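Local coordinates for protein ethylbenzene dehydrogenase alpha-subunit (Aromatoleum aromaticum, PDB 2IVF) that binds a molybdenum atom, the molybdopterin guanine ligands MGD and MD1 and an iron/sulfur cluster as the alpha subunit of a molybdopterin-family oxidoreductase, at residues A[217-222]-A[960-965]; A[187-192]-A[612-617]. One frame throughout, in Å; residues are numbered along the deposited sequence.

Contact 1 of 2, residues A[217-222]-A[960-965]; sequences INVDIG and SPAPVT. With MD1 (phosphoric acid 4-(2-amino-4-oxo-3,4,5,6,-tetrahydro-pteridin-6-yl)-2-hydroxy-3,4-dimercapto-but-3-en-yl ester guanylate ester), chain N.
Val964 pushes one methyl, CG1, into the C-terminal end of helix 217-221, and the closest packing gathers round that carbon. Val964 CG1 lies 3.2 Å from Val219 O and 3.4 Å from Gly222 CA, the latter closer than carbons normally approach. Gly222 ends the helix with positive phi (98°), while its N still bonds back to Asn218 O. Val219 O is covered further by Ala962 CB and Pro963 CD, each at 3.5 Å, and this carbonyl is buried without a hydrogen-bond partner in the model. Segment 960-965 lies in the loop between strands 915-917 and 969-975, whose sheet belongs to the dinucleotide-binding domain of the double-psi barrel clan; the contact joins it to the molybdopterin oxidoreductase part. The loop bends in an inverse gamma turn centred on Pro963. On the Val219 side the carbon-carbon distances lengthen, to 3.9 Å from Val219 CG1 to Ala962 CB and 4.4 Å to Pro963 CD. Val219 is still largely covered: with CG1 anti to the backbone N (chi1 -179°), it reaches Ser960 OG at 3.4 Å. Ala962 bridges the two sides and is the only partly exposed residue of the two segments; Ser960 N bonds a glycerol. On another face of the helix, Ile221 CB packs 3.7 Å from C13 of MD1, while Asp220 turns from the loop to salt bridges with Lys614 and Arg613.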
loop_
_atom_site.group_PDB
_atom_site.type_symbol
_atom_site.label_atom_id
_atom_site.label_comp_id
_atom_site.label_asym_id
_atom_site.label_seq_id
_atom_site.Cartn_x
_atom_site.Cartn_y
_atom_site.Cartn_z
ATOM N N ILE A 217 -1.066 9.440 -21.206
ATOM C CA ILE A 217 -1.167 9.010 -19.824
ATOM C C ILE A 217 0.215 8.957 -19.173
ATOM O O ILE A 217 0.428 9.499 -18.116
ATOM C CB ILE A 217 -1.900 7.644 -19.702
ATOM C CG1 ILE A 217 -1.746 7.032 -18.294
ATOM C CG2 ILE A 217 -1.400 6.634 -20.739
ATOM C CD1 ILE A 217 -2.437 7.830 -17.200
ATOM N N ASN A 218 1.174 8.298 -19.816
ATOM C CA ASN A 218 2.468 8.077 -19.161
ATOM C C ASN A 218 3.306 9.308 -18.958
ATOM O O ASN A 218 3.972 9.448 -17.936
ATOM C CB ASN A 218 3.262 7.021 -19.912
ATOM C CG ASN A 218 3.003 5.699 -19.362
ATOM O OD1 ASN A 218 1.969 5.085 -19.640
ATOM N ND2 ASN A 218 3.879 5.271 -18.458
ATOM N N VAL A 219 3.272 10.186 -19.934
ATOM C CA VAL A 219 3.979 11.457 -19.841
ATOM C C VAL A 219 3.277 12.319 -18.751
ATOM O O VAL A 219 3.934 13.084 -18.018
ATOM C CB VAL A 219 4.007 12.104 -21.195
ATOM C CG1 VAL A 219 4.774 13.457 -21.189
ATOM C CG2 VAL A 219 4.644 11.095 -22.221
ATOM N N ASP A 220 1.953 12.163 -18.644
ATOM C CA ASP A 220 1.160 12.985 -17.739
ATOM C C ASP A 220 1.418 12.585 -16.274
ATOM O O ASP A 220 1.552 13.447 -15.395
ATOM C CB ASP A 220 -0.325 12.906 -18.105
ATOM C CG ASP A 220 -1.163 13.916 -17.336
ATOM O OD1 ASP A 220 -0.965 15.159 -17.515
ATOM O OD2 ASP A 220 -2.021 13.460 -16.553
ATOM N N ILE A 221 1.523 11.288 -16.032
ATOM C CA ILE A 221 1.781 10.795 -14.665
ATOM C C ILE A 221 3.235 10.963 -14.276
ATOM O O ILE A 221 3.533 11.318 -13.140
ATOM C CB ILE A 221 1.300 9.373 -14.469
ATOM C CG1 ILE A 221 1.962 8.387 -15.458
ATOM C CG2 ILE A 221 -0.233 9.319 -14.596
ATOM C CD1 ILE A 221 1.317 6.990 -15.525
ATOM N N GLY A 222 4.133 10.779 -15.232
ATOM C CA GLY A 222 5.556 10.849 -14.960
ATOM C C GLY A 222 6.224 9.522 -14.761
ATOM O O GLY A 222 7.088 9.417 -13.880
ATOM N N SER A 960 8.731 13.491 -25.323
ATOM C CA SER A 960 8.099 14.785 -25.017
ATOM C C SER A 960 8.341 15.130 -23.525
ATOM O O SER A 960 8.655 14.249 -22.711
ATOM C CB SER A 960 6.614 14.814 -25.402
ATOM O OG SER A 960 5.780 14.372 -24.358
ATOM N N PRO A 961 8.288 16.424 -23.189
ATOM C CA PRO A 961 8.671 16.906 -21.868
ATOM C C PRO A 961 7.590 16.638 -20.865
ATOM O O PRO A 961 6.499 17.155 -21.005
ATOM C CB PRO A 961 8.878 18.416 -22.093
ATOM C CG PRO A 961 8.164 18.739 -23.322
ATOM C CD PRO A 961 7.927 17.520 -24.110
ATOM N N ALA A 962 7.887 15.830 -19.872
ATOM C CA ALA A 962 6.910 15.453 -18.844
ATOM C C ALA A 962 6.793 16.527 -17.750
ATOM O O ALA A 962 7.773 16.932 -17.139
ATOM C CB ALA A 962 7.276 14.086 -18.240
ATOM N N PRO A 963 5.564 17.004 -17.496
ATOM C CA PRO A 963 5.326 18.058 -16.494
ATOM C C PRO A 963 5.199 17.514 -15.083
ATOM O O PRO A 963 4.203 17.768 -14.389
ATOM C CB PRO A 963 4.010 18.650 -16.975
ATOM C CG PRO A 963 3.282 17.410 -17.466
ATOM C CD PRO A 963 4.323 16.594 -18.168
ATOM N N VAL A 964 6.234 16.801 -14.646
ATOM C CA VAL A 964 6.108 15.795 -13.576
ATOM C C VAL A 964 7.234 15.879 -12.559
ATOM O O VAL A 964 7.343 15.033 -11.703
ATOM C CB VAL A 964 6.096 14.375 -14.145
ATOM C CG1 VAL A 964 4.907 14.168 -15.157
ATOM C CG2 VAL A 964 7.469 13.976 -14.771
ATOM N N THR A 965 8.062 16.905 -12.695
ATOM C CA THR A 965 9.354 17.030 -12.020
ATOM C C THR A 965 9.219 17.551 -10.599
ATOM O O THR A 965 9.858 18.521 -10.207
ATOM C CB THR A 965 10.243 17.968 -12.811
ATOM O OG1 THR A 965 9.598 19.244 -12.928
ATOM C CG2 THR A 965 10.476 17.372 -14.247
HETATM P PB MD1 N . -4.559 8.904 -11.056
HETATM O O3B MD1 N . -4.994 8.235 -9.690
HETATM O O1B MD1 N . -4.669 7.860 -12.107
HETATM O O2B MD1 N . -5.106 10.269 -11.226
HETATM O O3A MD1 N . -3.010 9.133 -10.799
HETATM C C10 MD1 N . -2.007 8.149 -11.131
HETATM C C11 MD1 N . -0.725 8.722 -10.549
HETATM O O11 MD1 N . -0.833 8.429 -9.115
HETATM C C12 MD1 N . 0.471 7.990 -11.096
HETATM S S12 MD1 N . 0.324 6.474 -11.876
HETATM C C13 MD1 N . 1.742 8.478 -10.927
HETATM S S13 MD1 N . 3.108 7.655 -11.480
HETATM C C14 MD1 N . 2.018 9.778 -10.273
HETATM N N15 MD1 N . 2.815 9.793 -9.094
HETATM C C16 MD1 N . 2.999 10.944 -8.372
HETATM C C15 MD1 N . 3.886 10.893 -7.313
HETATM O O14 MD1 N . 4.512 9.838 -7.026
HETATM N N17 MD1 N . 3.966 12.035 -6.583
HETATM C C17 MD1 N . 3.261 13.187 -6.934
HETATM N N16 MD1 N . 3.440 14.251 -6.163
HETATM N N18 MD1 N . 2.445 13.211 -8.000
HETATM C C20 MD1 N . 2.317 12.113 -8.714
HETATM N N8 MD1 N . 1.533 12.146 -9.823
HETATM C C7 MD1 N . 1.236 11.011 -10.655
HETATM P PA MD1 N . -6.257 8.442 -8.716
HETATM O O1A MD1 N . -6.377 7.157 -7.963
HETATM O O2A MD1 N . -6.021 9.671 -7.924
HETATM O "O5'" MD1 N . -7.515 8.661 -9.645
HETATM C "C5'" MD1 N . -7.981 7.518 -10.354
HETATM C "C4'" MD1 N . -9.433 7.371 -10.153
HETATM O "O4'" MD1 N . -9.730 6.120 -10.763
HETATM C "C1'" MD1 N . -10.853 5.628 -10.032
HETATM N N9 MD1 N . -11.097 4.188 -10.190
HETATM C C4 MD1 N . -12.077 3.697 -10.935
HETATM N N3 MD1 N . -12.996 4.346 -11.688
HETATM C C2 MD1 N . -13.900 3.655 -12.383
HETATM N N2 MD1 N . -14.818 4.296 -13.155
HETATM N N1 MD1 N . -13.919 2.281 -12.240
HETATM C C6 MD1 N . -13.018 1.561 -11.492
HETATM O O6 MD1 N . -13.080 0.332 -11.491
HETATM C C5 MD1 N . -12.039 2.299 -10.809
HETATM N N7 MD1 N . -11.041 1.994 -9.987
HETATM C C8 MD1 N . -10.472 3.149 -9.629
HETATM C "C2'" MD1 N . -10.526 5.929 -8.572
HETATM O "O2'" MD1 N . -11.694 6.018 -7.721
HETATM C "C3'" MD1 N . -9.719 7.233 -8.653
HETATM O "O3'" MD1 N . -10.484 8.377 -8.191
#

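Contact 2 of 2, residues A[187-192]-A[612-617]; sequences ILDAPH and RRKRSG. With MD1 (phosphoric acid 4-(2-amino-4-oxo-3,4,5,6,-tetrahydro-pteridin-6-yl)-2-hydroxy-3,4-dimercapto-but-3-en-yl ester guanylate ester), chain N; ACT (acetate ion), chain E.
Arg613, ending helix 610-613, meets Ala190, just past outer sheet strand 186-188, through two nitrogens sharing one carbonyl. The stronger bond, NH1 to Ala190 O, is 2.8 Å long, with an N-H...O angle of 141°; it lies in the carbonyl plane on a lone pair, though the oxygen is tilted 21° out of the guanidinium plane. The NH2 bond is weak. A salt bridge joins Lys614 NZ to Asp189, 3.0 Å from OD1 and 3.1 Å from OD2, in two weak bonds. Lys614 NZ also pairs with Asp220, and Asp189 OD2 with Tyr603.

Bonds to MD1 extend the network. Arg613 NE and NH2 bind O2B at 3.1 Å and O1B at 2.9 Å, the chain bending at chi3 (-76°). Arg612 NH1 takes O2A at 2.9 Å, and its NH2 takes O11. Arg615 lays a guanidinium face over N8. His192, its side chain about 4 Å from the molybdenum atom, gives NE2 to an acetate, probably from the crystallisation liquor, at 2.7 Å.

Arg612 and Arg613 together grip the diphosphate, Arg612 also reaching ester oxygen O3A. Ala190 O, Asp220 and the phosphate together probably hold the Arg613 guanidinium in place, and the positive charge would probably balance the phosphates inside this buried pocket.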
loop_
_atom_site.group_PDB
_atom_site.type_symbol
_atom_site.label_atom_id
_atom_site.label_comp_id
_atom_site.label_asym_id
_atom_site.label_seq_id
_atom_site.Cartn_x
_atom_site.Cartn_y
_atom_site.Cartn_z
ATOM N N ILE A 187 -11.726 16.533 -24.406
ATOM C CA ILE A 187 -10.484 16.054 -23.854
ATOM C C ILE A 187 -10.786 14.941 -22.921
ATOM O O ILE A 187 -11.510 15.125 -21.953
ATOM C CB ILE A 187 -9.709 17.187 -23.084
ATOM C CG1 ILE A 187 -9.565 18.386 -24.003
ATOM C CG2 ILE A 187 -8.294 16.723 -22.599
ATOM C CD1 ILE A 187 -8.878 19.489 -23.334
ATOM N N LEU A 188 -10.267 13.759 -23.237
ATOM C CA LEU A 188 -10.228 12.676 -22.287
ATOM C C LEU A 188 -8.818 12.748 -21.740
ATOM O O LEU A 188 -7.855 12.325 -22.378
ATOM C CB LEU A 188 -10.486 11.340 -22.965
ATOM C CG LEU A 188 -10.319 10.089 -22.109
ATOM C CD1 LEU A 188 -11.022 10.203 -20.742
ATOM C CD2 LEU A 188 -10.837 8.870 -22.915
ATOM N N ASP A 189 -8.693 13.310 -20.561
ATOM C CA ASP A 189 -7.375 13.691 -20.060
ATOM C C ASP A 189 -6.691 12.495 -19.453
ATOM O O ASP A 189 -7.007 12.125 -18.341
ATOM C CB ASP A 189 -7.575 14.768 -19.024
ATOM C CG ASP A 189 -6.269 15.359 -18.521
ATOM O OD1 ASP A 189 -5.184 14.887 -18.957
ATOM O OD2 ASP A 189 -6.345 16.296 -17.692
ATOM N N ALA A 190 -5.751 11.909 -20.175
ATOM C CA ALA A 190 -4.758 11.016 -19.587
ATOM C C ALA A 190 -5.419 9.938 -18.699
ATOM O O ALA A 190 -5.012 9.738 -17.550
ATOM C CB ALA A 190 -3.647 11.851 -18.774
ATOM N N PRO A 191 -6.409 9.185 -19.242
ATOM C CA PRO A 191 -6.994 8.163 -18.367
ATOM C C PRO A 191 -5.996 7.067 -18.086
ATOM O O PRO A 191 -5.259 6.648 -19.004
ATOM C CB PRO A 191 -8.153 7.589 -19.216
ATOM C CG PRO A 191 -7.731 7.829 -20.591
ATOM C CD PRO A 191 -6.986 9.132 -20.582
ATOM N N HIS A 192 -5.973 6.593 -16.831
ATOM C CA HIS A 192 -5.178 5.438 -16.480
ATOM C C HIS A 192 -6.007 4.173 -16.668
ATOM O O HIS A 192 -7.084 4.230 -17.261
ATOM C CB HIS A 192 -4.605 5.573 -15.059
ATOM C CG HIS A 192 -3.217 5.041 -14.929
ATOM N ND1 HIS A 192 -2.837 3.831 -15.476
ATOM C CD2 HIS A 192 -2.121 5.522 -14.278
ATOM C CE1 HIS A 192 -1.554 3.622 -15.223
ATOM N NE2 HIS A 192 -1.101 4.620 -14.482
ATOM N N ARG A 612 -5.137 16.000 -7.632
ATOM C CA ARG A 612 -3.837 15.592 -7.020
ATOM C C ARG A 612 -2.748 15.170 -8.036
ATOM O O ARG A 612 -1.544 15.269 -7.758
ATOM C CB ARG A 612 -4.003 14.484 -5.981
ATOM C CG ARG A 612 -4.720 13.247 -6.462
ATOM C CD ARG A 612 -4.123 12.020 -5.886
ATOM N NE ARG A 612 -2.752 11.838 -6.335
ATOM C CZ ARG A 612 -2.344 10.989 -7.284
ATOM N NH1 ARG A 612 -3.205 10.213 -7.951
ATOM N NH2 ARG A 612 -1.055 10.933 -7.595
ATOM N N ARG A 613 -3.153 14.657 -9.187
ATOM C CA ARG A 613 -2.212 14.126 -10.152
ATOM C C ARG A 613 -1.429 15.232 -10.843
ATOM O O ARG A 613 -0.194 15.149 -10.915
ATOM C CB ARG A 613 -2.890 13.295 -11.234
ATOM C CG ARG A 613 -1.858 12.710 -12.203
ATOM C CD ARG A 613 -2.399 12.417 -13.564
ATOM N NE ARG A 613 -3.215 11.194 -13.532
ATOM C CZ ARG A 613 -3.561 10.530 -14.630
ATOM N NH1 ARG A 613 -3.163 10.954 -15.813
ATOM N NH2 ARG A 613 -4.299 9.427 -14.554
ATOM N N LYS A 614 -2.109 16.249 -11.357
ATOM C CA LYS A 614 -1.388 17.375 -11.964
ATOM C C LYS A 614 -0.619 18.146 -10.924
ATOM O O LYS A 614 -1.147 18.520 -9.875
ATOM C CB LYS A 614 -2.263 18.360 -12.731
ATOM C CG LYS A 614 -2.451 18.035 -14.208
ATOM C CD LYS A 614 -3.054 16.668 -14.412
ATOM C CE LYS A 614 -3.556 16.531 -15.850
ATOM N NZ LYS A 614 -3.909 15.120 -16.227
ATOM N N ARG A 615 0.630 18.412 -11.255
ATOM C CA ARG A 615 1.479 19.228 -10.403
ATOM C C ARG A 615 0.941 20.631 -10.442
ATOM O O ARG A 615 0.748 21.205 -11.533
ATOM C CB ARG A 615 2.943 19.219 -10.862
ATOM C CG ARG A 615 3.702 17.952 -10.473
ATOM C CD ARG A 615 3.075 16.673 -11.009
ATOM N NE ARG A 615 3.943 15.523 -10.742
ATOM C CZ ARG A 615 3.723 14.328 -11.273
ATOM N NH1 ARG A 615 2.673 14.157 -12.071
ATOM N NH2 ARG A 615 4.562 13.324 -11.025
ATOM N N SER A 616 0.660 21.182 -9.262
ATOM C CA SER A 616 -0.062 22.451 -9.151
ATOM C C SER A 616 -1.469 22.482 -9.814
ATOM O O SER A 616 -2.097 23.525 -9.900
ATOM C CB SER A 616 0.821 23.603 -9.628
ATOM O OG SER A 616 1.930 23.793 -8.789
ATOM N N GLY A 617 -1.985 21.337 -10.229
ATOM C CA GLY A 617 -3.300 21.248 -10.832
ATOM C C GLY A 617 -4.401 21.741 -9.895
ATOM O O GLY A 617 -5.358 22.354 -10.358
HETATM P PB MD1 N . -4.559 8.904 -11.056
HETATM O O3B MD1 N . -4.994 8.235 -9.690
HETATM O O1B MD1 N . -4.669 7.860 -12.107
HETATM O O2B MD1 N . -5.106 10.269 -11.226
HETATM O O3A MD1 N . -3.010 9.133 -10.799
HETATM C C10 MD1 N . -2.007 8.149 -11.131
HETATM C C11 MD1 N . -0.725 8.722 -10.549
HETATM O O11 MD1 N . -0.833 8.429 -9.115
HETATM C C12 MD1 N . 0.471 7.990 -11.096
HETATM S S12 MD1 N . 0.324 6.474 -11.876
HETATM C C13 MD1 N . 1.742 8.478 -10.927
HETATM S S13 MD1 N . 3.108 7.655 -11.480
HETATM C C14 MD1 N . 2.018 9.778 -10.273
HETATM N N15 MD1 N . 2.815 9.793 -9.094
HETATM C C16 MD1 N . 2.999 10.944 -8.372
HETATM C C15 MD1 N . 3.886 10.893 -7.313
HETATM O O14 MD1 N . 4.512 9.838 -7.026
HETATM N N17 MD1 N . 3.966 12.035 -6.583
HETATM C C17 MD1 N . 3.261 13.187 -6.934
HETATM N N16 MD1 N . 3.440 14.251 -6.163
HETATM N N18 MD1 N . 2.445 13.211 -8.000
HETATM C C20 MD1 N . 2.317 12.113 -8.714
HETATM N N8 MD1 N . 1.533 12.146 -9.823
HETATM C C7 MD1 N . 1.236 11.011 -10.655
HETATM P PA MD1 N . -6.257 8.442 -8.716
HETATM O O1A MD1 N . -6.377 7.157 -7.963
HETATM O O2A MD1 N . -6.021 9.671 -7.924
HETATM O "O5'" MD1 N . -7.515 8.661 -9.645
HETATM C "C5'" MD1 N . -7.981 7.518 -10.354
HETATM C "C4'" MD1 N . -9.433 7.371 -10.153
HETATM O "O4'" MD1 N . -9.730 6.120 -10.763
HETATM C "C1'" MD1 N . -10.853 5.628 -10.032
HETATM N N9 MD1 N . -11.097 4.188 -10.190
HETATM C C4 MD1 N . -12.077 3.697 -10.935
HETATM N N3 MD1 N . -12.996 4.346 -11.688
HETATM C C2 MD1 N . -13.900 3.655 -12.383
HETATM N N2 MD1 N . -14.818 4.296 -13.155
HETATM N N1 MD1 N . -13.919 2.281 -12.240
HETATM C C6 MD1 N . -13.018 1.561 -11.492
HETATM O O6 MD1 N . -13.080 0.332 -11.491
HETATM C C5 MD1 N . -12.039 2.299 -10.809
HETATM N N7 MD1 N . -11.041 1.994 -9.987
HETATM C C8 MD1 N . -10.472 3.149 -9.629
HETATM C "C2'" MD1 N . -10.526 5.929 -8.572
HETATM O "O2'" MD1 N . -11.694 6.018 -7.721
HETATM C "C3'" MD1 N . -9.719 7.233 -8.653
HETATM O "O3'" MD1 N . -10.484 8.377 -8.191
HETATM C C ACT E . 2.012 3.453 -14.262
HETATM O O ACT E . 1.448 4.389 -13.715
HETATM O OXT ACT E . 2.962 2.990 -13.568
HETATM C CH3 ACT E . 1.595 2.976 -15.609
#

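Overall arrangement
Both contacts are buried, contact 1 about 8 Å and contact 2 about 14 Å from the chain's centre to theirs, and no other subunit touches either. They draw on separate elements, a helix end and a late loop against the end of a sheet strand and a helix end, and their segments alternate along the sequence. Asp220 joins them through salt bridges to Lys614 and Arg613, and Ile217 CD1 packs 3.2 Å from Ala190 O. Both also reach MD1: 217-222 offers aliphatic carbon beside the dithiolene part, whereas 612-617 supplies arginines along diphosphate and pterin. Chemistry divides accordingly: contact 1 is mainly apolar packing, with a buried carbonyl, contact 2 charged and hydrogen-bonded.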